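Local coordinates for protein serine protease inhibitor 2 (Anopheles gambiae, PDB 3PZF) that inhibits clip-domain serine proteases, forming a covalent complex with CLIPB9, and so restrains phenoloxidase activation and melanization in mosquito hemolymph, at residues F34-F46 / T385-F397. Numbering follows the deposited sequence.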
loop_
_atom_site.group_PDB
_atom_site.type_symbol
_atom_site.label_atom_id
_atom_site.label_comp_id
_atom_site.label_asym_id
_atom_site.label_seq_id
_atom_site.Cartn_x
_atom_site.Cartn_y
_atom_site.Cartn_z
ATOM N N PHE A 34 2.650 11.208 -2.225
ATOM C CA PHE A 34 2.798 12.041 -1.021
ATOM C C PHE A 34 2.977 13.524 -1.373
ATOM O O PHE A 34 2.411 14.406 -0.716
ATOM C CB PHE A 34 4.001 11.585 -0.176
ATOM C CG PHE A 34 3.794 10.285 0.580
ATOM C CD1 PHE A 34 2.656 9.503 0.417
ATOM C CD2 PHE A 34 4.775 9.857 1.474
ATOM C CE1 PHE A 34 2.504 8.291 1.119
ATOM C CE2 PHE A 34 4.631 8.652 2.169
ATOM C CZ PHE A 34 3.508 7.872 2.004
ATOM N N LYS A 35 3.767 13.795 -2.408
ATOM C CA LYS A 35 4.071 15.172 -2.821
ATOM C C LYS A 35 2.837 15.912 -3.313
ATOM O O LYS A 35 2.827 17.143 -3.369
ATOM C CB LYS A 35 5.123 15.175 -3.936
ATOM C CG LYS A 35 6.559 14.962 -3.450
ATOM N N ASN A 36 1.793 15.166 -3.675
ATOM C CA ASN A 36 0.577 15.777 -4.213
ATOM C C ASN A 36 -0.628 15.777 -3.258
ATOM O O ASN A 36 -1.727 16.193 -3.630
ATOM C CB ASN A 36 0.202 15.079 -5.533
ATOM C CG ASN A 36 1.029 15.580 -6.701
ATOM O OD1 ASN A 36 0.650 16.541 -7.375
ATOM N ND2 ASN A 36 2.183 14.956 -6.927
ATOM N N HIS A 37 -0.443 15.296 -2.033
ATOM C CA HIS A 37 -1.533 15.306 -1.056
ATOM C C HIS A 37 -1.046 15.874 0.264
ATOM O O HIS A 37 -0.083 15.367 0.819
ATOM C CB HIS A 37 -2.084 13.893 -0.840
ATOM C CG HIS A 37 -2.872 13.374 -2.004
ATOM N ND1 HIS A 37 -2.274 12.827 -3.120
ATOM C CD2 HIS A 37 -4.206 13.341 -2.238
ATOM C CE1 HIS A 37 -3.205 12.483 -3.992
ATOM N NE2 HIS A 37 -4.388 12.788 -3.482
ATOM N N ASN A 38 -1.710 16.921 0.758
ATOM C CA ASN A 38 -1.339 17.556 2.022
ATOM C C ASN A 38 -2.190 17.058 3.177
ATOM O O ASN A 38 -2.684 17.841 3.986
ATOM C CB ASN A 38 -1.522 19.081 1.927
ATOM C CG ASN A 38 -0.617 19.724 0.890
ATOM O OD1 ASN A 38 0.514 19.284 0.672
ATOM N ND2 ASN A 38 -1.110 20.782 0.249
ATOM N N SER A 39 -2.364 15.755 3.243
ATOM C CA SER A 39 -3.320 15.125 4.139
ATOM C C SER A 39 -2.677 13.828 4.531
ATOM O O SER A 39 -1.647 13.509 3.972
ATOM C CB SER A 39 -4.607 14.818 3.383
ATOM O OG SER A 39 -4.344 14.018 2.216
ATOM N N ASN A 40 -3.276 13.063 5.445
ATOM C CA ASN A 40 -2.814 11.691 5.662
ATOM C C ASN A 40 -2.949 10.930 4.367
ATOM O O ASN A 40 -3.858 11.185 3.579
ATOM C CB ASN A 40 -3.631 10.987 6.755
ATOM C CG ASN A 40 -3.596 11.709 8.065
ATOM O OD1 ASN A 40 -2.662 12.457 8.343
ATOM N ND2 ASN A 40 -4.586 11.453 8.910
ATOM N N VAL A 41 -2.044 9.975 4.124
ATOM C CA VAL A 41 -2.108 9.156 2.927
ATOM C C VAL A 41 -1.838 7.733 3.360
ATOM O O VAL A 41 -0.998 7.517 4.234
ATOM C CB VAL A 41 -1.039 9.559 1.895
ATOM C CG1 VAL A 41 -1.025 8.552 0.698
ATOM C CG2 VAL A 41 -1.261 10.965 1.358
ATOM N N VAL A 42 -2.516 6.751 2.752
ATOM C CA VAL A 42 -2.079 5.354 2.904
ATOM C C VAL A 42 -2.391 4.642 1.575
ATOM O O VAL A 42 -3.444 4.863 0.957
ATOM C CB VAL A 42 -2.764 4.659 4.114
ATOM C CG1 VAL A 42 -4.271 4.575 3.919
ATOM C CG2 VAL A 42 -2.182 3.275 4.377
ATOM N N LEU A 43 -1.433 3.863 1.093
ATOM C CA LEU A 43 -1.674 3.083 -0.112
ATOM C C LEU A 43 -0.906 1.753 -0.037
ATOM O O LEU A 43 -0.181 1.488 0.935
ATOM C CB LEU A 43 -1.240 3.894 -1.347
ATOM C CG LEU A 43 0.279 4.097 -1.446
ATOM C CD1 LEU A 43 0.724 4.027 -2.934
ATOM C CD2 LEU A 43 0.738 5.405 -0.817
ATOM N N SER A 44 -1.080 0.907 -1.043
ATOM C CA SER A 44 -0.341 -0.358 -1.067
ATOM C C SER A 44 0.516 -0.407 -2.330
ATOM O O SER A 44 0.021 -0.736 -3.402
ATOM C CB SER A 44 -1.291 -1.559 -1.017
ATOM O OG SER A 44 -0.550 -2.773 -1.195
ATOM N N PRO A 45 1.808 -0.052 -2.203
ATOM C CA PRO A 45 2.634 0.016 -3.417
ATOM C C PRO A 45 2.777 -1.355 -4.040
ATOM O O PRO A 45 2.718 -1.473 -5.261
ATOM C CB PRO A 45 3.995 0.535 -2.918
ATOM C CG PRO A 45 3.679 1.196 -1.551
ATOM C CD PRO A 45 2.502 0.448 -0.990
ATOM N N PHE A 46 2.935 -2.386 -3.227
ATOM C CA PHE A 46 3.042 -3.736 -3.804
ATOM C C PHE A 46 1.773 -4.044 -4.642
ATOM O O PHE A 46 1.857 -4.608 -5.739
ATOM C CB PHE A 46 3.201 -4.773 -2.703
ATOM C CG PHE A 46 3.069 -6.182 -3.198
ATOM C CD1 PHE A 46 4.054 -6.719 -4.001
ATOM C CD2 PHE A 46 1.964 -6.963 -2.869
ATOM C CE1 PHE A 46 3.943 -8.025 -4.489
ATOM C CE2 PHE A 46 1.862 -8.289 -3.341
ATOM C CZ PHE A 46 2.850 -8.797 -4.158
ATOM N N THR A 385 8.456 -7.201 0.991
ATOM C CA THR A 385 7.313 -6.621 0.299
ATOM C C THR A 385 6.779 -5.390 1.025
ATOM O O THR A 385 6.527 -5.453 2.231
ATOM C CB THR A 385 6.186 -7.665 0.228
ATOM O OG1 THR A 385 6.749 -8.953 -0.094
ATOM C CG2 THR A 385 5.119 -7.270 -0.847
ATOM N N MET A 386 6.590 -4.288 0.290
ATOM C CA MET A 386 6.054 -3.055 0.873
ATOM C C MET A 386 4.526 -3.051 0.723
ATOM O O MET A 386 3.988 -2.571 -0.277
ATOM C CB MET A 386 6.676 -1.823 0.202
ATOM C CG MET A 386 6.676 -0.538 1.081
ATOM S SD MET A 386 7.249 0.910 0.169
ATOM C CE MET A 386 7.561 2.027 1.549
ATOM N N LEU A 387 3.844 -3.637 1.707
ATOM C CA LEU A 387 2.417 -3.899 1.615
ATOM C C LEU A 387 1.564 -2.652 1.861
ATOM O O LEU A 387 0.520 -2.476 1.231
ATOM C CB LEU A 387 2.037 -5.005 2.597
ATOM C CG LEU A 387 2.691 -6.353 2.238
ATOM C CD1 LEU A 387 2.573 -7.284 3.437
ATOM C CD2 LEU A 387 1.953 -6.906 1.001
ATOM N N PHE A 388 1.996 -1.811 2.804
ATOM C CA PHE A 388 1.350 -0.496 3.054
ATOM C C PHE A 388 2.426 0.564 3.088
ATOM O O PHE A 388 3.538 0.285 3.560
ATOM C CB PHE A 388 0.652 -0.441 4.419
ATOM C CG PHE A 388 -0.647 -1.197 4.484
ATOM C CD1 PHE A 388 -1.870 -0.512 4.467
ATOM C CD2 PHE A 388 -0.653 -2.585 4.622
ATOM C CE1 PHE A 388 -3.061 -1.203 4.566
ATOM C CE2 PHE A 388 -1.858 -3.282 4.714
ATOM C CZ PHE A 388 -3.062 -2.586 4.676
ATOM N N ALA A 389 2.111 1.767 2.626
ATOM C CA ALA A 389 2.999 2.929 2.821
ATOM C C ALA A 389 2.110 4.130 3.069
ATOM O O ALA A 389 1.035 4.240 2.481
ATOM C CB ALA A 389 3.849 3.181 1.601
ATOM N N GLY A 390 2.527 5.053 3.926
ATOM C CA GLY A 390 1.644 6.196 4.161
ATOM C C GLY A 390 2.370 7.274 4.915
ATOM O O GLY A 390 3.559 7.128 5.279
ATOM N N LYS A 391 1.661 8.375 5.161
ATOM C CA LYS A 391 2.219 9.391 6.029
ATOM C C LYS A 391 1.108 9.981 6.852
ATOM O O LYS A 391 -0.061 9.919 6.490
ATOM C CB LYS A 391 2.915 10.474 5.214
ATOM C CG LYS A 391 1.989 11.168 4.238
ATOM C CD LYS A 391 2.616 12.426 3.689
ATOM C CE LYS A 391 1.605 13.148 2.786
ATOM N NZ LYS A 391 2.065 14.486 2.365
ATOM N N ILE A 392 1.495 10.513 8.000
ATOM C CA ILE A 392 0.553 11.166 8.898
ATOM C C ILE A 392 0.873 12.644 8.877
ATOM O O ILE A 392 1.971 13.039 9.222
ATOM C CB ILE A 392 0.730 10.613 10.317
ATOM C CG1 ILE A 392 0.323 9.137 10.354
ATOM C CG2 ILE A 392 -0.081 11.414 11.350
ATOM C CD1 ILE A 392 -1.129 8.879 9.858
ATOM N N GLU A 393 -0.080 13.462 8.439
ATOM C CA GLU A 393 0.040 14.918 8.534
ATOM C C GLU A 393 -0.829 15.488 9.671
ATOM O O GLU A 393 -0.552 16.571 10.207
ATOM C CB GLU A 393 -0.425 15.534 7.209
ATOM C CG GLU A 393 0.446 15.224 6.011
ATOM C CD GLU A 393 1.703 16.068 5.946
ATOM O OE1 GLU A 393 2.012 16.809 6.925
ATOM O OE2 GLU A 393 2.392 15.978 4.909
ATOM N N ASN A 394 -1.866 14.747 10.057
ATOM C CA ASN A 394 -2.833 15.215 11.072
ATOM C C ASN A 394 -3.587 14.003 11.598
ATOM O O ASN A 394 -4.620 13.605 11.023
ATOM C CB ASN A 394 -3.827 16.187 10.429
ATOM C CG ASN A 394 -4.907 16.702 11.417
ATOM O OD1 ASN A 394 -4.888 16.398 12.607
ATOM N ND2 ASN A 394 -5.854 17.470 10.899
ATOM N N PRO A 395 -3.044 13.360 12.641
ATOM C CA PRO A 395 -3.620 12.079 13.046
ATOM C C PRO A 395 -4.953 12.245 13.726
ATOM O O PRO A 395 -5.061 12.947 14.727
ATOM C CB PRO A 395 -2.591 11.502 14.009
ATOM C CG PRO A 395 -1.897 12.737 14.610
ATOM C CD PRO A 395 -1.873 13.740 13.453
ATOM N N VAL A 396 -5.965 11.593 13.169
ATOM C CA VAL A 396 -7.291 11.636 13.751
ATOM C C VAL A 396 -7.663 10.207 14.076
ATOM O O VAL A 396 -7.460 9.299 13.263
ATOM C CB VAL A 396 -8.349 12.244 12.799
ATOM C CG1 VAL A 396 -9.739 12.054 13.390
ATOM C CG2 VAL A 396 -8.069 13.727 12.544
ATOM N N PHE A 397 -8.160 10.000 15.283
ATOM C CA PHE A 397 -8.636 8.695 15.704
ATOM C C PHE A 397 -10.109 8.842 16.096
ATOM O O PHE A 397 -10.978 8.555 15.281
ATOM C CB PHE A 397 -7.792 8.145 16.857
ATOM C CG PHE A 397 -8.112 6.716 17.219
ATOM C CD1 PHE A 397 -7.569 5.665 16.489
ATOM C CD2 PHE A 397 -8.909 6.423 18.321
ATOM C CE1 PHE A 397 -7.850 4.350 16.820
ATOM C CE2 PHE A 397 -9.195 5.113 18.660
ATOM C CZ PHE A 397 -8.668 4.067 17.904
ATOM O OXT PHE A 397 -10.492 9.264 17.188
#
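The ammonium NZ of K391 is gripped by three oxygens: H37 O at 2.8 Å, F34 O at 3.1 Å and, from just past the end of its strand, the carboxylate OE2 of E393 in a salt bridge. F34 O takes NZ on one face of its plane and H37 N on the other. Lysine suits the place because CG sits 4.0 Å from the F34 ring centroid, squarely over the face in a CH-pi contact, while the extended tail carries the charge to the carbonyls of F34, in helix 24-35, and H37, in the loop that follows.

N40 suits its site because one short side chain offers both an acceptor and a donor to the backbone of E393-N394, where strand 386-392 has ended. OD1 accepts E393 N at 2.8 Å and N394 N, both in its carbonyl plane, and ND2 donates to N394 O from above that carbonyl's plane, fixing the amide's rotation. Strands 41-43 and 386-392 run antiparallel, with V41–K391 and L43–A389 as hydrogen-bonded pairs. V42 and G390 form the non-hydrogen-bonded pair, where the alpha carbons come within 4.0 Å and glycine suits because a side chain there would run into V41 O.

S44 caps helix 45-58; its OG, anti to the backbone N (chi1 173°), donates to L387 O at 2.7 Å. Beyond it, P45 packs CG against A389 CB.

The short edge strand 41-43 thus ties the C-terminal hairpin of serpin beta-sheet B to helices 24-35 and 45-58, and the buried lysine probably stays charged, its ion pair with E393 reinforced by the two backbone carbonyls.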